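Local coordinates for ABC transporter periplasmic peptide-binding protein (Pseudoalteromonas, PDB 4QFL) that binds dipeptides, here Ala-Phe, in the periplasm, and probably delivers them to an ABC transporter for uptake, at residues L151-V156 against R164-N169; A170-L175 against K473-T478; I376-V381 against V407-Y412. All coordinates share one frame; numbering follows the deposited sequence.

Contact 1. Residues L151-V156 against R164-N169; sequences LIRKIV and RFELFN
Ile152 to Val156 and Arg164 to Leu167 run antiparallel as the two arms of a beta hairpin, with a classic bulge where Arg153 and Lys154 both face Glu166. Glu166 O takes a short bond from Arg153 N (2.7 Å) and a weak one from Lys154 N (3.5 Å), while Glu166 N returns an almost straight bond to Lys154 O. On the buried face, Ile155 lies alongside Phe165 with CG1 over the ring, 4.1 Å from its centroid, and CD1 reaching CE2. Ile152 CD1 comes to the edge of the same ring. Just before the strand, Leu151 CG packs against Leu167 CD2. The opposite face, with Lys154, Val156, Arg164 and Glu166, is more polar. The Arg153 guanidinium lies over Glu166 CB and CG, nearly parallel to the carboxylate but without a bond to it; Arg153 CB sits above one face of the Phe168 ring. The chain of Arg164 is bent at chi3 (65°), which brings its guanidinium alongside Val156, whose CG2 is 3.2 Å from NH2. Ser90 OG bonds Glu166 OE1, and Arg153 NH2 is 4.6 Å from that oxygen; with Arg164 also close, these would favour the charged form of Glu166.

Contact 2. Residues A170-L175 against K473-T478; sequences AESSFL and KALDTT
Ser172 makes the polar core of this contact, meeting the end of helix 465-475 and the residues that follow it with both its backbone and its side chain. Its N donates to Leu475 O at 3.0 Å, in the carbonyl plane and on a lone pair. Its hydroxyl is turned between the backbone N and the carbonyl carbon (chi1 51°), a torsion that carries OG across to Thr477 O. That bond is 3.1 Å long and comes from above the carbonyl plane, 46° out of it. Leu475 O is approached a second time by Glu171 CA, 3.4 Å away in a CA-H...O contact. The closest side-chain packing lies next to this, with Leu475 as the apolar partner: its CD2 sits against CB and OG of Ser173, 3.5 Å from OG, while CD1 is near the carboxylate of Glu171. Asp441 touches both Ser173 and Leu475, and Arg483 of helix 480-497 packs on Ser172.

The other side is looser and wetter. Between Ala170 and exposed Asp476 a water forms the bridge, 2.7 Å from Ala170 O and 2.5 Å from Asp476 OD1; the direct gap between Ala170 O and Asp476 OD1 is 4.3 Å. Thr478 adds one light touch, its CG2 resting near Ser172 CB at 3.9 Å.

A type I turn from Glu171 to Phe174, closed by Phe174 N bonding back to Glu171 O, presents Ser172 to its partners just before helix 174-178 begins. Two hydrogen bonds from Ser172 thus satisfy the carbonyls of Leu475 and Thr477, so the join between these remote parts of the sequence depends mostly on polar pairing to backbone and little on apolar burial.

Contact 3. Residues I376-V381 against V407-Y412; sequences IWAMPV and VNIVEY
Backbone bonds tie Ile376 to Ala378 to the parallel strand of Val407 to Val410. Ile376 N donates to Asn408 O, and Val410 N answers to Ile376 O at 3.1 Å. Ala378 N closes the series on Val410 O (2.9 Å).

Aromatic contacts occupy the face carrying Trp377 and Val410. CG1 of Val410 sits over the centre of the indole's six-membered ring, 3.5 Å from its centroid and 12° off the normal, a close CH-pi contact. With Val410 CG1 anti to its own backbone N (chi1 173°), the methyl is placed squarely on that face. Tyr412 meets the far end of the same ring through CE2, 3.5 Å from Trp377 CH2, with the planes inclined at 47°. The phenol ring also makes a cation-pi contact with Arg420.

Aliphatic packing belongs to the other face: Ile376 CG1 and CD1 rest on Val407 CG1, and Ala378 CB approaches Ile409 CG2. Helix 389-401 lies against Val407 and Ile409.

Toward the C-terminal end of the pair, polar atoms meet carbon. Glu411 runs extended beside Ala378 and Pro380, its OE2 3.1 Å from Pro380 CA, while OE1 forms a salt bridge with Arg390. Tyr412 O lies against the proline ring at CG (3.1 Å). Ala378 O is buried without a polar partner.

Strand 373-378, helix 389-401 and strand 406-410 form a beta-alpha-beta unit of the periplasmic binding protein fold. Next to it, Met379 leads toward the ligand pocket, its side chain about 6 Å from the bound phenylalanine.

How the contacts relate
Contacts 1 and 2 are neighbours, their centres 14 Å apart, because strand 162-167 runs on into the turn and helix 174-178. They share a packed core: Phe174 lies against Leu151, Phe165 and Leu167, and Glu171 touches Leu151. Contact 1 closes before contact 2 opens, and contact 2 then spans nearly 300 residues to reach helix 465-475. Contact 3 is nested inside that long excursion, on the opposite side of the chain's centre, about 42 Å from contact 1 and 37 Å from contact 2 between centres. The antiparallel hairpin is thus tied to a late helix, while the parallel strands of contact 3 build a separate region beside the dipeptide pocket.

Contact 1. Residues L151-V156 against R164-N169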
loop_
_atom_site.group_PDB
_atom_site.type_symbol
_atom_site.label_atom_id
_atom_site.label_comp_id
_atom_site.label_asym_id
_atom_site.label_seq_id
_atom_site.Cartn_x
_atom_site.Cartn_y
_atom_site.Cartn_z
ATOM N N LEU A 151 -3.576 4.459 20.315
ATOM C CA LEU A 151 -2.145 4.220 20.488
ATOM C C LEU A 151 -1.343 5.391 21.039
ATOM O O LEU A 151 -0.761 5.284 22.117
ATOM C CB LEU A 151 -1.498 3.736 19.197
ATOM C CG LEU A 151 -0.107 3.184 19.516
ATOM C CD1 LEU A 151 -0.238 2.026 20.473
ATOM C CD2 LEU A 151 0.613 2.749 18.269
ATOM N N ILE A 152 -1.282 6.496 20.304
ATOM C CA ILE A 152 -0.404 7.600 20.708
ATOM C C ILE A 152 -1.070 8.579 21.680
ATOM O O ILE A 152 -2.054 9.229 21.329
ATOM C CB ILE A 152 0.126 8.389 19.497
ATOM C CG1 ILE A 152 0.906 7.470 18.557
ATOM C CG2 ILE A 152 1.023 9.497 19.967
ATOM C CD1 ILE A 152 1.334 8.145 17.274
ATOM N N ARG A 153 -0.526 8.684 22.893
ATOM C CA ARG A 153 -1.077 9.574 23.919
ATOM C C ARG A 153 -0.555 10.996 23.741
ATOM O O ARG A 153 -1.320 11.963 23.709
ATOM C CB ARG A 153 -0.746 9.064 25.332
ATOM C CG ARG A 153 -1.515 9.760 26.473
ATOM C CD ARG A 153 -0.934 9.399 27.845
ATOM N NE ARG A 153 0.244 10.209 28.162
ATOM C CZ ARG A 153 1.240 9.822 28.954
ATOM N NH1 ARG A 153 1.215 8.624 29.518
ATOM N NH2 ARG A 153 2.269 10.631 29.174
ATOM N N LYS A 154 0.759 11.122 23.634
ATOM C CA LYS A 154 1.357 12.403 23.348
ATOM C C LYS A 154 2.765 12.161 22.836
ATOM O O LYS A 154 3.254 11.037 22.851
ATOM C CB LYS A 154 1.349 13.313 24.588
ATOM C CG LYS A 154 2.062 12.768 25.815
ATOM C CD LYS A 154 2.015 13.782 26.965
ATOM C CE LYS A 154 2.892 13.358 28.154
ATOM N NZ LYS A 154 2.929 14.367 29.270
ATOM N N ILE A 155 3.390 13.218 22.339
ATOM C CA ILE A 155 4.796 13.192 21.995
ATOM C C ILE A 155 5.444 14.311 22.789
ATOM O O ILE A 155 5.132 15.488 22.586
ATOM C CB ILE A 155 5.022 13.465 20.499
ATOM C CG1 ILE A 155 4.105 12.587 19.653
ATOM C CG2 ILE A 155 6.499 13.265 20.133
ATOM C CD1 ILE A 155 4.204 12.856 18.170
ATOM N N VAL A 156 6.319 13.944 23.714
ATOM C CA VAL A 156 7.016 14.937 24.524
ATOM C C VAL A 156 8.130 15.571 23.718
ATOM O O VAL A 156 8.812 14.898 22.946
ATOM C CB VAL A 156 7.637 14.319 25.796
ATOM C CG1 VAL A 156 8.524 15.335 26.507
ATOM C CG2 VAL A 156 6.554 13.775 26.730
ATOM N N ARG A 164 9.877 12.065 22.581
ATOM C CA ARG A 164 9.485 10.774 23.119
ATOM C C ARG A 164 7.986 10.547 22.908
ATOM O O ARG A 164 7.164 11.322 23.389
ATOM C CB ARG A 164 9.861 10.687 24.601
ATOM C CG ARG A 164 9.388 9.435 25.293
ATOM C CD ARG A 164 9.682 9.476 26.787
ATOM N NE ARG A 164 8.936 10.533 27.473
ATOM C CZ ARG A 164 9.500 11.556 28.109
ATOM N NH1 ARG A 164 10.822 11.660 28.149
ATOM N NH2 ARG A 164 8.745 12.472 28.707
ATOM N N PHE A 165 7.644 9.507 22.153
ATOM C CA PHE A 165 6.251 9.101 21.967
ATOM C C PHE A 165 5.765 8.331 23.202
ATOM O O PHE A 165 6.426 7.398 23.660
ATOM C CB PHE A 165 6.094 8.199 20.727
ATOM C CG PHE A 165 6.238 8.913 19.402
ATOM C CD1 PHE A 165 7.469 9.404 18.977
ATOM C CD2 PHE A 165 5.143 9.048 18.555
ATOM C CE1 PHE A 165 7.601 10.047 17.743
ATOM C CE2 PHE A 165 5.267 9.680 17.320
ATOM C CZ PHE A 165 6.499 10.183 16.915
ATOM N N GLU A 166 4.605 8.714 23.732
ATOM C CA GLU A 166 3.987 7.982 24.832
ATOM C C GLU A 166 2.765 7.219 24.321
ATOM O O GLU A 166 1.815 7.821 23.817
ATOM C CB GLU A 166 3.573 8.939 25.950
ATOM C CG GLU A 166 4.680 9.860 26.415
ATOM C CD GLU A 166 5.686 9.154 27.305
ATOM O OE1 GLU A 166 5.544 7.929 27.509
ATOM O OE2 GLU A 166 6.616 9.824 27.807
ATOM N N LEU A 167 2.793 5.897 24.450
ATOM C CA LEU A 167 1.696 5.055 23.979
ATOM C C LEU A 167 0.762 4.621 25.113
ATOM O O LEU A 167 1.179 4.497 26.271
ATOM C CB LEU A 167 2.246 3.818 23.268
ATOM C CG LEU A 167 3.365 4.091 22.262
ATOM C CD1 LEU A 167 3.797 2.806 21.576
ATOM C CD2 LEU A 167 2.941 5.143 21.245
ATOM N N PHE A 168 -0.504 4.392 24.773
ATOM C CA PHE A 168 -1.474 3.925 25.750
ATOM C C PHE A 168 -1.188 2.475 26.090
ATOM O O PHE A 168 -1.480 2.014 27.197
ATOM C CB PHE A 168 -2.893 4.056 25.210
ATOM C CG PHE A 168 -3.395 5.467 25.178
ATOM C CD1 PHE A 168 -3.466 6.210 26.339
ATOM C CD2 PHE A 168 -3.789 6.053 23.990
ATOM C CE1 PHE A 168 -3.925 7.520 26.317
ATOM C CE2 PHE A 168 -4.248 7.363 23.955
ATOM C CZ PHE A 168 -4.313 8.101 25.118
ATOM N N ASN A 169 -0.617 1.769 25.121
ATOM C CA ASN A 169 -0.269 0.357 25.258
ATOM C C ASN A 169 0.938 0.036 24.367
ATOM O O ASN A 169 1.201 0.733 23.390
ATOM C CB ASN A 169 -1.459 -0.534 24.858
ATOM C CG ASN A 169 -2.664 -0.372 25.781
ATOM O OD1 ASN A 169 -2.709 -0.946 26.874
ATOM N ND2 ASN A 169 -3.653 0.402 25.340
#

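Contact 2. Residues A170-L175 against K473-T478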
loop_
_atom_site.group_PDB
_atom_site.type_symbol
_atom_site.label_atom_id
_atom_site.label_comp_id
_atom_site.label_asym_id
_atom_site.label_seq_id
_atom_site.Cartn_x
_atom_site.Cartn_y
_atom_site.Cartn_z
ATOM N N ALA A 170 1.677 -1.013 24.695
ATOM C CA ALA A 170 2.724 -1.458 23.791
ATOM C C ALA A 170 2.085 -2.116 22.569
ATOM O O ALA A 170 1.057 -2.786 22.670
ATOM C CB ALA A 170 3.666 -2.422 24.492
ATOM N N GLU A 171 2.679 -1.877 21.409
ATOM C CA GLU A 171 2.331 -2.580 20.185
ATOM C C GLU A 171 3.656 -2.916 19.536
ATOM O O GLU A 171 4.454 -2.025 19.280
ATOM C CB GLU A 171 1.508 -1.694 19.237
ATOM C CG GLU A 171 0.059 -1.491 19.655
ATOM C CD GLU A 171 -0.839 -0.956 18.535
ATOM O OE1 GLU A 171 -2.054 -0.756 18.788
ATOM O OE2 GLU A 171 -0.346 -0.748 17.407
ATOM N N SER A 172 3.899 -4.193 19.277
ATOM C CA SER A 172 5.192 -4.606 18.758
ATOM C C SER A 172 5.378 -4.216 17.306
ATOM O O SER A 172 6.462 -4.370 16.762
ATOM C CB SER A 172 5.404 -6.107 18.944
ATOM O OG SER A 172 4.313 -6.855 18.437
ATOM N N SER A 173 4.328 -3.694 16.681
ATOM C CA SER A 173 4.405 -3.310 15.274
ATOM C C SER A 173 4.697 -1.836 15.141
ATOM O O SER A 173 4.785 -1.316 14.037
ATOM C CB SER A 173 3.091 -3.626 14.561
ATOM O OG SER A 173 2.015 -2.948 15.189
ATOM N N PHE A 174 4.857 -1.153 16.263
ATOM C CA PHE A 174 4.877 0.306 16.235
ATOM C C PHE A 174 5.982 0.923 15.355
ATOM O O PHE A 174 5.701 1.698 14.441
ATOM C CB PHE A 174 4.936 0.865 17.653
ATOM C CG PHE A 174 5.024 2.345 17.698
ATOM C CD1 PHE A 174 3.893 3.112 17.511
ATOM C CD2 PHE A 174 6.247 2.976 17.893
ATOM C CE1 PHE A 174 3.974 4.492 17.534
ATOM C CE2 PHE A 174 6.335 4.342 17.912
ATOM C CZ PHE A 174 5.200 5.105 17.735
ATOM N N LEU A 175 7.238 0.586 15.622
ATOM C CA LEU A 175 8.316 1.090 14.771
ATOM C C LEU A 175 8.101 0.726 13.297
ATOM O O LEU A 175 8.383 1.531 12.414
ATOM C CB LEU A 175 9.686 0.592 15.241
ATOM C CG LEU A 175 10.316 1.342 16.414
ATOM C CD1 LEU A 175 11.742 0.904 16.583
ATOM C CD2 LEU A 175 10.259 2.829 16.167
ATOM N N LYS A 473 -3.307 -9.610 20.569
ATOM C CA LYS A 473 -2.416 -10.441 21.365
ATOM C C LYS A 473 -1.044 -10.571 20.699
ATOM O O LYS A 473 -0.013 -10.528 21.370
ATOM C CB LYS A 473 -3.056 -11.803 21.628
ATOM C CG LYS A 473 -4.386 -11.683 22.359
ATOM C CD LYS A 473 -4.983 -13.032 22.709
ATOM C CE LYS A 473 -6.247 -12.862 23.541
ATOM N NZ LYS A 473 -6.720 -14.157 24.092
ATOM N N ALA A 474 -1.043 -10.691 19.374
ATOM C CA ALA A 474 0.195 -10.755 18.594
ATOM C C ALA A 474 0.985 -9.462 18.708
ATOM O O ALA A 474 2.197 -9.447 18.522
ATOM C CB ALA A 474 -0.114 -11.058 17.132
ATOM N N LEU A 475 0.295 -8.374 19.018
ATOM C CA LEU A 475 0.946 -7.085 19.184
ATOM C C LEU A 475 1.292 -6.824 20.651
ATOM O O LEU A 475 2.046 -5.902 20.965
ATOM C CB LEU A 475 0.058 -5.974 18.635
ATOM C CG LEU A 475 -0.142 -6.029 17.120
ATOM C CD1 LEU A 475 -0.916 -4.816 16.658
ATOM C CD2 LEU A 475 1.185 -6.120 16.383
ATOM N N ASP A 476 0.743 -7.652 21.538
ATOM C CA ASP A 476 0.991 -7.540 22.979
ATOM C C ASP A 476 2.361 -8.076 23.385
ATOM O O ASP A 476 2.765 -7.927 24.539
ATOM C CB ASP A 476 -0.091 -8.272 23.787
ATOM C CG ASP A 476 -1.393 -7.495 23.866
ATOM O OD1 ASP A 476 -1.363 -6.270 23.615
ATOM O OD2 ASP A 476 -2.444 -8.105 24.187
ATOM N N THR A 477 3.072 -8.697 22.443
ATOM C CA THR A 477 4.371 -9.293 22.746
ATOM C C THR A 477 5.345 -9.153 21.580
ATOM O O THR A 477 4.934 -9.137 20.426
ATOM C CB THR A 477 4.221 -10.777 23.109
ATOM O OG1 THR A 477 5.517 -11.376 23.245
ATOM C CG2 THR A 477 3.447 -11.498 22.027
ATOM N N THR A 478 6.636 -9.050 21.887
ATOM C CA THR A 478 7.665 -8.948 20.860
ATOM C C THR A 478 8.283 -10.306 20.566
ATOM O O THR A 478 9.096 -10.447 19.656
ATOM C CB THR A 478 8.787 -8.019 21.293
ATOM O OG1 THR A 478 9.426 -8.577 22.445
ATOM C CG2 THR A 478 8.238 -6.643 21.624
HETATM O O HOH W 1 0.053 -4.374 24.543
#

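Contact 3. Residues I376-V381 against V407-Y412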
loop_
_atom_site.group_PDB
_atom_site.type_symbol
_atom_site.label_atom_id
_atom_site.label_comp_id
_atom_site.label_asym_id
_atom_site.label_seq_id
_atom_site.Cartn_x
_atom_site.Cartn_y
_atom_site.Cartn_z
ATOM N N ILE A 376 -18.532 -8.903 -9.768
ATOM C CA ILE A 376 -17.140 -8.970 -9.386
ATOM C C ILE A 376 -16.520 -7.676 -9.843
ATOM O O ILE A 376 -16.493 -7.372 -11.030
ATOM C CB ILE A 376 -16.408 -10.120 -10.060
ATOM C CG1 ILE A 376 -16.966 -11.457 -9.579
ATOM C CG2 ILE A 376 -14.905 -10.026 -9.785
ATOM C CD1 ILE A 376 -16.247 -12.652 -10.178
ATOM N N TRP A 377 -16.038 -6.901 -8.890
ATOM C CA TRP A 377 -15.361 -5.672 -9.202
ATOM C C TRP A 377 -13.905 -5.945 -9.557
ATOM O O TRP A 377 -13.218 -6.662 -8.834
ATOM C CB TRP A 377 -15.482 -4.733 -8.015
ATOM C CG TRP A 377 -16.841 -4.129 -7.932
ATOM C CD1 TRP A 377 -18.038 -4.785 -7.924
ATOM C CD2 TRP A 377 -17.144 -2.737 -7.840
ATOM N NE1 TRP A 377 -19.075 -3.881 -7.837
ATOM C CE2 TRP A 377 -18.547 -2.618 -7.786
ATOM C CE3 TRP A 377 -16.361 -1.580 -7.791
ATOM C CZ2 TRP A 377 -19.180 -1.387 -7.685
ATOM C CZ3 TRP A 377 -16.988 -0.370 -7.701
ATOM C CH2 TRP A 377 -18.386 -0.277 -7.647
ATOM N N ALA A 378 -13.452 -5.378 -10.676
ATOM C CA ALA A 378 -12.113 -5.627 -11.206
ATOM C C ALA A 378 -11.300 -4.346 -11.348
ATOM O O ALA A 378 -11.765 -3.374 -11.943
ATOM C CB ALA A 378 -12.193 -6.339 -12.554
ATOM N N MET A 379 -10.078 -4.361 -10.812
ATOM C CA MET A 379 -9.150 -3.231 -10.913
ATOM C C MET A 379 -8.828 -2.894 -12.371
ATOM O O MET A 379 -8.676 -3.796 -13.198
ATOM C CB MET A 379 -7.861 -3.537 -10.140
ATOM C CG MET A 379 -8.122 -3.910 -8.701
ATOM S SD MET A 379 -6.649 -4.403 -7.780
ATOM C CE MET A 379 -6.413 -6.053 -8.428
ATOM N N PRO A 380 -8.714 -1.589 -12.685
ATOM C CA PRO A 380 -8.473 -1.113 -14.050
ATOM C C PRO A 380 -6.992 -1.084 -14.440
ATOM O O PRO A 380 -6.659 -0.897 -15.607
ATOM C CB PRO A 380 -9.017 0.313 -14.003
ATOM C CG PRO A 380 -8.729 0.750 -12.614
ATOM C CD PRO A 380 -8.894 -0.471 -11.740
ATOM N N VAL A 381 -6.113 -1.264 -13.464
ATOM C CA VAL A 381 -4.677 -1.157 -13.696
ATOM C C VAL A 381 -3.951 -2.372 -13.122
ATOM O O VAL A 381 -4.448 -3.038 -12.212
ATOM C CB VAL A 381 -4.112 0.096 -13.029
ATOM C CG1 VAL A 381 -4.519 1.341 -13.794
ATOM C CG2 VAL A 381 -4.591 0.171 -11.595
ATOM N N VAL A 407 -22.228 -13.713 -13.354
ATOM C CA VAL A 407 -21.361 -12.618 -12.950
ATOM C C VAL A 407 -21.449 -11.441 -13.909
ATOM O O VAL A 407 -21.379 -11.604 -15.128
ATOM C CB VAL A 407 -19.884 -13.065 -12.867
ATOM C CG1 VAL A 407 -18.996 -11.870 -12.602
ATOM C CG2 VAL A 407 -19.700 -14.117 -11.796
ATOM N N ASN A 408 -21.599 -10.246 -13.355
ATOM C CA ASN A 408 -21.379 -9.047 -14.133
ATOM C C ASN A 408 -20.115 -8.377 -13.606
ATOM O O ASN A 408 -19.870 -8.363 -12.402
ATOM C CB ASN A 408 -22.577 -8.116 -14.040
ATOM C CG ASN A 408 -22.731 -7.510 -12.665
ATOM O OD1 ASN A 408 -22.984 -8.213 -11.688
ATOM N ND2 ASN A 408 -22.585 -6.195 -12.581
ATOM N N ILE A 409 -19.306 -7.834 -14.505
ATOM C CA ILE A 409 -18.017 -7.267 -14.117
ATOM C C ILE A 409 -18.081 -5.750 -14.028
ATOM O O ILE A 409 -18.499 -5.093 -14.972
ATOM C CB ILE A 409 -16.913 -7.705 -15.103
ATOM C CG1 ILE A 409 -16.794 -9.232 -15.109
ATOM C CG2 ILE A 409 -15.580 -7.050 -14.745
ATOM C CD1 ILE A 409 -15.713 -9.770 -16.032
ATOM N N VAL A 410 -17.668 -5.196 -12.895
ATOM C CA VAL A 410 -17.689 -3.751 -12.712
ATOM C C VAL A 410 -16.278 -3.178 -12.654
ATOM O O VAL A 410 -15.401 -3.717 -11.982
ATOM C CB VAL A 410 -18.413 -3.358 -11.426
ATOM C CG1 VAL A 410 -18.278 -1.877 -11.187
ATOM C CG2 VAL A 410 -19.882 -3.754 -11.512
ATOM N N GLU A 411 -16.057 -2.083 -13.360
ATOM C CA GLU A 411 -14.729 -1.498 -13.407
ATOM C C GLU A 411 -14.801 0.024 -13.530
ATOM O O GLU A 411 -15.594 0.552 -14.304
ATOM C CB GLU A 411 -13.964 -2.106 -14.580
ATOM C CG GLU A 411 -12.460 -1.874 -14.573
ATOM C CD GLU A 411 -11.774 -2.516 -15.767
ATOM O OE1 GLU A 411 -12.493 -2.952 -16.697
ATOM O OE2 GLU A 411 -10.521 -2.587 -15.778
ATOM N N TYR A 412 -13.978 0.725 -12.758
ATOM C CA TYR A 412 -13.902 2.182 -12.829
ATOM C C TYR A 412 -12.450 2.624 -12.704
ATOM O O TYR A 412 -11.597 1.845 -12.292
ATOM C CB TYR A 412 -14.721 2.843 -11.713
ATOM C CG TYR A 412 -16.201 2.501 -11.684
ATOM C CD1 TYR A 412 -17.106 3.189 -12.468
ATOM C CD2 TYR A 412 -16.682 1.504 -10.859
ATOM C CE1 TYR A 412 -18.460 2.875 -12.447
ATOM C CE2 TYR A 412 -18.029 1.183 -10.824
ATOM C CZ TYR A 412 -18.914 1.867 -11.620
ATOM O OH TYR A 412 -20.256 1.547 -11.581
#